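Local coordinates for protein Baccell_00875 (Bacteroides cellulosilyticus DSM 14838, PDB 5NO8) that probably acts as a polysaccharide lyase that removes the L-rhamnose caps linked to glucuronic acid on complex arabinogalactan proteins, at residues Gln156-Ser161 with Ile179-Phe184; Asp150-Ala155 with Val538-Ser543. All coordinates share one frame; numbering follows the deposited sequence.

The two contacts share one short piece of chain: the segment Asp150-Ala155 of contact 2 leads into helix 155-161, which holds Gln156-Ser161 of contact 1. Their centres lie 10 Å apart, and contact 1 is nested inside the much longer chain loop that contact 2 closes. Side chains join them at several points. Cys158 SG packs 3.5 Å from Tyr152 CA, and Ile159 CD1 lies 3.5 Å from Tyr540 OH. Contact 1 ties the helix to the turn after strand 175-180, whereas contact 2 ties its approach to the start of helix 542-559. There a glycerol, probably from crystallisation, binds Glu541 and Ser543, which may mark a pocket.

Contact 1: Gln156-Ser161 with Ile179-Phe184; sequences QQCINS and IRMGDF
Asn160 and Ile159 of helix 155-161 receive two N-H groups from the type I turn Arg180-Asp183. Arg180 NH1 donates to Asn160 O at 3.0 Å; the bond is nearly straight (162°), and the oxygen lies in the guanidinium plane, at its edge. The side chain extends from the backbone and then bends at chi3 (-52°), which lets NE bond Phe184 O at 2.7 Å while NH1 faces the helix. Asp48 and Pro186 take NH2. The second link, Gly182 N to Ile159 O, is weak, with the N-H bent well away from the acceptor. Asn160 ND2 bonds Gln156 O, and its OD1 accepts from Arg50, which also makes a cation-pi contact with Phe184.

Apolar contacts flank these bonds. Ile159 CD1 presses on Gly182 CA at 3.5 Å, tighter than usual carbon packing, and its CG2 reaches the edge of the Phe184 ring at CE2, also 3.5 Å away. Met181 SD lies 3.7 Å from Cys158 CB.

Two further contacts pair carbon with oxygen. Met181 CB rests against Cys158 O. The Asn160 amide and Phe184 ring planes are only 4° apart, yet OD1 comes to CE2 obliquely, at 3.9 Å.

Arg180 thus spans three carbonyl oxygens and a carboxylate, so its guanidinium is fixed in rotation. The salt bridge to Asp48 probably offsets its charge as it joins the helix to the chain leaving strand 175-180.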
ATOM      1  N   GLN A 156       7.571 -18.814  -3.230  1.00 26.44           N
ATOM      2  CA  GLN A 156       7.779 -19.461  -4.515  1.00 29.17           C
ATOM      3  C   GLN A 156       6.496 -19.419  -5.332  1.00 25.88           C
ATOM      4  O   GLN A 156       6.525 -19.078  -6.492  1.00 25.60           O
ATOM      5  CB  GLN A 156       8.257 -20.901  -4.347  1.00 34.67           C
ATOM      6  CG  GLN A 156       9.720 -20.999  -3.902  1.00 38.03           C
ATOM      7  CD  GLN A 156      10.002 -20.446  -2.494  1.00 44.27           C
ATOM      8  OE1 GLN A 156      11.034 -19.788  -2.276  1.00 49.15           O
ATOM      9  NE2 GLN A 156       9.092 -20.711  -1.532  1.00 41.52           N
ATOM     10  N   GLN A 157       5.373 -19.751  -4.717  1.00 24.82           N
ATOM     11  CA  GLN A 157       4.100 -19.642  -5.438  1.00 26.16           C
ATOM     12  C   GLN A 157       3.752 -18.182  -5.763  1.00 23.66           C
ATOM     13  O   GLN A 157       3.175 -17.903  -6.805  1.00 21.81           O
ATOM     14  CB  GLN A 157       2.974 -20.266  -4.639  1.00 26.83           C
ATOM     15  CG  GLN A 157       3.023 -21.773  -4.583  1.00 29.30           C
ATOM     16  CD  GLN A 157       1.811 -22.297  -3.846  1.00 31.68           C
ATOM     17  OE1 GLN A 157       1.851 -22.478  -2.634  1.00 35.80           O
ATOM     18  NE2 GLN A 157       0.714 -22.496  -4.563  1.00 34.77           N
ATOM     19  N   CYS A 158       4.089 -17.261  -4.860  1.00 23.39           N
ATOM     20  CA  CYS A 158       3.822 -15.834  -5.117  1.00 23.66           C
ATOM     21  C   CYS A 158       4.554 -15.344  -6.346  1.00 22.81           C
ATOM     22  O   CYS A 158       3.955 -14.802  -7.253  1.00 21.55           O
ATOM     23  CB  CYS A 158       4.218 -14.980  -3.939  1.00 22.39           C
ATOM     24  SG  CYS A 158       3.097 -15.167  -2.576  1.00 24.41           S
ATOM     25  N   ILE A 159       5.857 -15.597  -6.377  1.00 22.20           N
ATOM     26  CA  ILE A 159       6.711 -15.145  -7.453  1.00 23.84           C
ATOM     27  C   ILE A 159       6.256 -15.655  -8.824  1.00 21.97           C
ATOM     28  O   ILE A 159       6.278 -14.918  -9.813  1.00 21.37           O
ATOM     29  CB  ILE A 159       8.179 -15.538  -7.101  1.00 27.30           C
ATOM     30  CG1 ILE A 159       8.713 -14.587  -6.016  1.00 30.31           C
ATOM     31  CG2 ILE A 159       9.086 -15.623  -8.304  1.00 29.91           C
ATOM     32  CD1 ILE A 159       8.952 -13.164  -6.442  1.00 32.80           C
ATOM     33  N   ASN A 160       5.824 -16.913  -8.877  1.00 21.22           N
ATOM     34  CA  ASN A 160       5.495 -17.538 -10.147  1.00 20.59           C
ATOM     35  C   ASN A 160       4.016 -17.513 -10.511  1.00 19.15           C
ATOM     36  O   ASN A 160       3.695 -17.606 -11.690  1.00 19.72           O
ATOM     37  CB  ASN A 160       6.002 -18.981 -10.124  1.00 21.24           C
ATOM     38  CG  ASN A 160       7.517 -19.035 -10.118  1.00 22.58           C
ATOM     39  OD1 ASN A 160       8.166 -18.672 -11.103  1.00 24.06           O
ATOM     40  ND2 ASN A 160       8.083 -19.460  -9.009  1.00 24.77           N
ATOM     41  N   SER A 161       3.156 -17.434  -9.503  1.00 17.74           N
ATOM     42  CA  SER A 161       1.739 -17.815  -9.659  1.00 19.36           C
ATOM     43  C   SER A 161       0.699 -16.957  -8.939  1.00 17.75           C
ATOM     44  O   SER A 161      -0.446 -17.393  -8.818  1.00 18.35           O
ATOM     45  CB  SER A 161       1.566 -19.259  -9.148  1.00 20.32           C
ATOM     46  OG  SER A 161       2.515 -20.106  -9.778  1.00 24.44           O
ATOM     47  N   ILE A 179      -0.001  -7.539 -11.894  1.00 15.58           N
ATOM     48  CA  ILE A 179       1.404  -7.815 -12.172  1.00 16.36           C
ATOM     49  C   ILE A 179       1.824  -9.060 -11.415  1.00 15.48           C
ATOM     50  O   ILE A 179       1.733  -9.116 -10.199  1.00 16.30           O
ATOM     51  CB  ILE A 179       2.281  -6.612 -11.775  1.00 17.01           C
ATOM     52  CG1 ILE A 179       1.886  -5.356 -12.563  1.00 18.17           C
ATOM     53  CG2 ILE A 179       3.754  -6.925 -11.957  1.00 17.08           C
ATOM     54  CD1 ILE A 179       2.036  -5.446 -14.061  1.00 19.52           C
ATOM     55  N   ARG A 180       2.241 -10.089 -12.134  1.00 16.56           N
ATOM     56  CA  ARG A 180       2.753 -11.291 -11.498  1.00 16.99           C
ATOM     57  C   ARG A 180       3.850 -10.903 -10.522  1.00 17.55           C
ATOM     58  O   ARG A 180       4.702 -10.068 -10.839  1.00 18.99           O
ATOM     59  CB  ARG A 180       3.299 -12.274 -12.538  1.00 17.81           C
ATOM     60  CG  ARG A 180       3.562 -13.676 -11.996  1.00 17.86           C
ATOM     61  CD  ARG A 180       4.416 -14.439 -12.998  1.00 18.37           C
ATOM     62  NE  ARG A 180       3.845 -14.412 -14.343  1.00 18.48           N
ATOM     63  CZ  ARG A 180       3.117 -15.367 -14.922  1.00 18.52           C
ATOM     64  NH1 ARG A 180       2.855 -16.516 -14.321  1.00 19.87           N
ATOM     65  NH2 ARG A 180       2.651 -15.162 -16.140  1.00 19.15           N
ATOM     66  N   MET A 181       3.813 -11.469  -9.328  1.00 17.54           N
ATOM     67  CA  MET A 181       4.626 -10.936  -8.223  1.00 18.88           C
ATOM     68  C   MET A 181       6.138 -11.037  -8.484  1.00 19.68           C
ATOM     69  O   MET A 181       6.908 -10.152  -8.077  1.00 20.52           O
ATOM     70  CB  MET A 181       4.233 -11.545  -6.880  1.00 18.53           C
ATOM     71  CG  MET A 181       2.784 -11.266  -6.471  1.00 18.08           C
ATOM     72  SD  MET A 181       2.446 -11.849  -4.823  1.00 19.37           S
ATOM     73  CE  MET A 181       0.709 -11.435  -4.634  1.00 19.86           C
ATOM     74  N   GLY A 182       6.554 -12.063  -9.217  1.00 20.25           N
ATOM     75  CA  GLY A 182       7.960 -12.187  -9.644  1.00 20.55           C
ATOM     76  C   GLY A 182       8.355 -11.328 -10.820  1.00 23.52           C
ATOM     77  O   GLY A 182       9.481 -11.408 -11.278  1.00 22.70           O
ATOM     78  N   ASP A 183       7.414 -10.554 -11.354  1.00 23.66           N
ATOM     79  CA  ASP A 183       7.606  -9.703 -12.517  1.00 26.89           C
ATOM     80  C   ASP A 183       7.752 -10.428 -13.846  1.00 25.81           C
ATOM     81  O   ASP A 183       8.008  -9.782 -14.851  1.00 28.47           O
ATOM     82  CB  ASP A 183       8.764  -8.703 -12.329  1.00 30.79           C
ATOM     83  CG  ASP A 183       8.673  -7.515 -13.283  1.00 33.42           C
ATOM     84  OD1 ASP A 183       7.595  -6.896 -13.353  1.00 37.01           O
ATOM     85  OD2 ASP A 183       9.664  -7.214 -13.969  1.00 37.13           O
ATOM     86  N   PHE A 184       7.542 -11.744 -13.886  1.00 23.61           N
ATOM     87  CA  PHE A 184       7.687 -12.481 -15.140  1.00 23.61           C
ATOM     88  C   PHE A 184       6.424 -12.269 -15.978  1.00 22.16           C
ATOM     89  O   PHE A 184       5.321 -12.397 -15.465  1.00 19.39           O
ATOM     90  CB  PHE A 184       7.863 -13.980 -14.902  1.00 24.70           C
ATOM     91  CG  PHE A 184       8.950 -14.323 -13.927  1.00 27.80           C
ATOM     92  CD1 PHE A 184      10.282 -14.123 -14.261  1.00 31.50           C
ATOM     93  CD2 PHE A 184       8.638 -14.851 -12.669  1.00 29.02           C
ATOM     94  CE1 PHE A 184      11.294 -14.440 -13.357  1.00 31.99           C
ATOM     95  CE2 PHE A 184       9.644 -15.166 -11.767  1.00 30.19           C
ATOM     96  CZ  PHE A 184      10.970 -14.963 -12.110  1.00 31.76           C
TER

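Contact 2: Asp150-Ala155 with Val538-Ser543; sequences DNYPDA and VNYEQS
Tyr152 and Tyr540 meet through different first torsions: the Tyr152 ring lies beside its own backbone N (chi1 -60°), while that of Tyr540 stands opposite its N (chi1 175°). The two side chains cross at about a right angle, with Tyr152 CD1 at the edge of the Tyr540 ring, 4.0 Å from CD2. Tyr540 O sits over the centre of the Tyr152 ring, 3.0 Å above its plane. This buried oxygen has no hydrogen-bonding partner in the model; it rests on the ring face without one. Val538 CG1 adds a contact 3.7 Å from Tyr152 CD2, and Ala155 CB packs against Tyr540 CD1.

Two waters complete the join. One bridges Tyr152 OH and Gln542 N, in the first turn of helix 542-559; the other accepts from Ala155 N and donates to Asn539 O at 2.7 Å. Glu541 caps the same helix by taking Ser543 N on OE1 (2.9 Å), and Arg593 pairs with that oxygen.

Asp154 in turn caps helix 155-161 through Gln157 N. The contact therefore joins the starts of two helices: Asp150-Ala155 leads from strand 137-145 into helix 155-161, and Tyr540 touches Cys158 and Ile159 of that helix and Val574 of helix 562-576.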
ATOM      1  N   ASP A 150      -4.589 -12.576  -5.590  1.00 18.55           N
ATOM      2  CA  ASP A 150      -3.674 -11.684  -4.889  1.00 18.27           C
ATOM      3  C   ASP A 150      -3.640 -12.159  -3.445  1.00 17.84           C
ATOM      4  O   ASP A 150      -4.492 -11.813  -2.603  1.00 16.34           O
ATOM      5  CB  ASP A 150      -4.139 -10.224  -4.994  1.00 18.55           C
ATOM      6  CG  ASP A 150      -3.103  -9.224  -4.475  1.00 19.09           C
ATOM      7  OD1 ASP A 150      -2.263  -9.580  -3.592  1.00 18.97           O
ATOM      8  OD2 ASP A 150      -3.111  -8.060  -4.968  1.00 18.42           O
ATOM      9  N   ASN A 151      -2.671 -13.018  -3.164  1.00 16.51           N
ATOM     10  CA  ASN A 151      -2.508 -13.583  -1.837  1.00 16.77           C
ATOM     11  C   ASN A 151      -1.087 -14.160  -1.712  1.00 16.39           C
ATOM     12  O   ASN A 151      -0.358 -14.209  -2.697  1.00 16.64           O
ATOM     13  CB  ASN A 151      -3.603 -14.623  -1.548  1.00 17.07           C
ATOM     14  CG  ASN A 151      -3.775 -15.605  -2.678  1.00 18.81           C
ATOM     15  OD1 ASN A 151      -2.914 -16.454  -2.871  1.00 19.30           O
ATOM     16  ND2 ASN A 151      -4.884 -15.475  -3.452  1.00 16.81           N
ATOM     17  N   TYR A 152      -0.722 -14.536  -0.493  1.00 18.72           N
ATOM     18  CA  TYR A 152       0.651 -14.795  -0.105  1.00 20.30           C
ATOM     19  C   TYR A 152       0.797 -16.175   0.534  1.00 20.87           C
ATOM     20  O   TYR A 152       1.064 -16.267   1.727  1.00 22.23           O
ATOM     21  CB  TYR A 152       1.102 -13.741   0.911  1.00 20.85           C
ATOM     22  CG  TYR A 152       1.063 -12.287   0.459  1.00 21.03           C
ATOM     23  CD1 TYR A 152       1.489 -11.907  -0.819  1.00 21.55           C
ATOM     24  CD2 TYR A 152       0.693 -11.281   1.360  1.00 21.81           C
ATOM     25  CE1 TYR A 152       1.486 -10.559  -1.214  1.00 22.38           C
ATOM     26  CE2 TYR A 152       0.701  -9.941   0.984  1.00 22.33           C
ATOM     27  CZ  TYR A 152       1.076  -9.577  -0.291  1.00 22.31           C
ATOM     28  OH  TYR A 152       1.076  -8.217  -0.659  1.00 24.24           O
ATOM     29  N   PRO A 153       0.623 -17.249  -0.245  1.00 22.47           N
ATOM     30  CA  PRO A 153       0.786 -18.601   0.343  1.00 24.38           C
ATOM     31  C   PRO A 153       2.245 -18.882   0.744  1.00 26.10           C
ATOM     32  O   PRO A 153       2.483 -19.388   1.824  1.00 29.33           O
ATOM     33  CB  PRO A 153       0.328 -19.533  -0.785  1.00 24.03           C
ATOM     34  CG  PRO A 153       0.534 -18.738  -2.037  1.00 23.94           C
ATOM     35  CD  PRO A 153       0.271 -17.314  -1.673  1.00 24.06           C
ATOM     36  N   ASP A 154       3.195 -18.526  -0.113  1.00 27.63           N
ATOM     37  CA  ASP A 154       4.643 -18.644   0.154  1.00 30.33           C
ATOM     38  C   ASP A 154       5.389 -17.924  -0.969  1.00 29.33           C
ATOM     39  O   ASP A 154       4.790 -17.652  -2.017  1.00 29.13           O
ATOM     40  CB  ASP A 154       5.099 -20.108   0.269  1.00 33.17           C
ATOM     41  CG  ASP A 154       4.784 -20.939  -0.966  1.00 36.03           C
ATOM     42  OD1 ASP A 154       5.371 -20.724  -2.045  1.00 34.74           O
ATOM     43  OD2 ASP A 154       3.976 -21.874  -0.843  1.00 44.78           O
ATOM     44  N   ALA A 155       6.676 -17.631  -0.774  1.00 26.98           N
ATOM     45  CA  ALA A 155       7.438 -16.861  -1.760  1.00 27.13           C
ATOM     46  C   ALA A 155       7.477 -17.486  -3.156  1.00 26.72           C
ATOM     47  O   ALA A 155       7.371 -16.787  -4.152  1.00 24.39           O
ATOM     48  CB  ALA A 155       8.854 -16.574  -1.259  1.00 27.46           C
ATOM     49  N   VAL A 538       4.405 -11.980   7.771  1.00 29.46           N
ATOM     50  CA  VAL A 538       3.559 -12.309   6.623  1.00 28.85           C
ATOM     51  C   VAL A 538       4.438 -13.214   5.765  1.00 29.21           C
ATOM     52  O   VAL A 538       5.661 -13.113   5.829  1.00 28.27           O
ATOM     53  CB  VAL A 538       3.145 -11.025   5.862  1.00 29.28           C
ATOM     54  CG1 VAL A 538       2.118 -11.312   4.772  1.00 30.38           C
ATOM     55  CG2 VAL A 538       2.606  -9.972   6.832  1.00 28.06           C
ATOM     56  N   ASN A 539       3.835 -14.100   4.971  1.00 28.87           N
ATOM     57  CA  ASN A 539       4.612 -15.116   4.233  1.00 28.63           C
ATOM     58  C   ASN A 539       5.461 -14.535   3.122  1.00 27.95           C
ATOM     59  O   ASN A 539       6.540 -15.037   2.827  1.00 27.72           O
ATOM     60  CB  ASN A 539       3.707 -16.209   3.629  1.00 29.21           C
ATOM     61  CG  ASN A 539       2.939 -17.004   4.673  1.00 30.00           C
ATOM     62  OD1 ASN A 539       1.841 -17.536   4.380  1.00 30.89           O
ATOM     63  ND2 ASN A 539       3.472 -17.076   5.889  1.00 26.62           N
ATOM     64  N   TYR A 540       4.944 -13.490   2.487  1.00 25.38           N
ATOM     65  CA  TYR A 540       5.669 -12.781   1.468  1.00 23.06           C
ATOM     66  C   TYR A 540       5.058 -11.410   1.466  1.00 21.72           C
ATOM     67  O   TYR A 540       3.848 -11.308   1.493  1.00 22.88           O
ATOM     68  CB  TYR A 540       5.460 -13.465   0.113  1.00 23.07           C
ATOM     69  CG  TYR A 540       6.078 -12.743  -1.043  1.00 21.78           C
ATOM     70  CD1 TYR A 540       7.441 -12.848  -1.309  1.00 22.76           C
ATOM     71  CD2 TYR A 540       5.304 -11.922  -1.880  1.00 21.78           C
ATOM     72  CE1 TYR A 540       8.025 -12.159  -2.359  1.00 22.29           C
ATOM     73  CE2 TYR A 540       5.879 -11.243  -2.947  1.00 21.14           C
ATOM     74  CZ  TYR A 540       7.241 -11.358  -3.173  1.00 23.11           C
ATOM     75  OH  TYR A 540       7.816 -10.690  -4.226  1.00 22.91           O
ATOM     76  N   GLU A 541       5.873 -10.364   1.403  1.00 21.17           N
ATOM     77  CA  GLU A 541       5.333  -8.991   1.402  1.00 21.58           C
ATOM     78  C   GLU A 541       6.394  -7.957   1.121  1.00 20.56           C
ATOM     79  O   GLU A 541       7.601  -8.231   1.152  1.00 19.66           O
ATOM     80  CB  GLU A 541       4.677  -8.669   2.747  1.00 23.44           C
ATOM     81  CG  GLU A 541       5.614  -8.852   3.939  1.00 24.77           C
ATOM     82  CD  GLU A 541       5.417  -7.788   5.011  1.00 27.85           C
ATOM     83  OE1 GLU A 541       5.353  -6.582   4.627  1.00 28.77           O
ATOM     84  OE2 GLU A 541       5.355  -8.130   6.221  1.00 25.89           O
ATOM     85  N   GLN A 542       5.934  -6.730   0.898  1.00 19.21           N
ATOM     86  CA  GLN A 542       6.826  -5.642   0.603  1.00 18.77           C
ATOM     87  C   GLN A 542       7.831  -5.324   1.713  1.00 19.10           C
ATOM     88  O   GLN A 542       8.954  -4.896   1.402  1.00 19.98           O
ATOM     89  CB  GLN A 542       6.021  -4.400   0.201  1.00 18.83           C
ATOM     90  CG  GLN A 542       6.855  -3.131  -0.007  1.00 16.90           C
ATOM     91  CD  GLN A 542       6.886  -2.250   1.214  1.00 17.33           C
ATOM     92  OE1 GLN A 542       6.267  -2.544   2.221  1.00 16.43           O
ATOM     93  NE2 GLN A 542       7.608  -1.140   1.116  1.00 16.83           N
ATOM     94  N   SER A 543       7.466  -5.517   2.975  1.00 20.29           N
ATOM     95  CA  SER A 543       8.423  -5.254   4.053  1.00 22.30           C
ATOM     96  C   SER A 543       9.305  -6.465   4.424  1.00 23.28           C
ATOM     97  O   SER A 543       9.941  -6.459   5.472  1.00 24.41           O
ATOM     98  CB  SER A 543       7.766  -4.602   5.278  1.00 23.37           C
ATOM     99  OG  SER A 543       6.973  -5.505   6.029  1.00 27.09           O
TER
HETATM  100  O   HOH W   1       3.003  -6.434   0.615  1.00 17.28           O
HETATM  101  O   HOH W   2       7.399 -17.444   2.115  1.00 36.13           O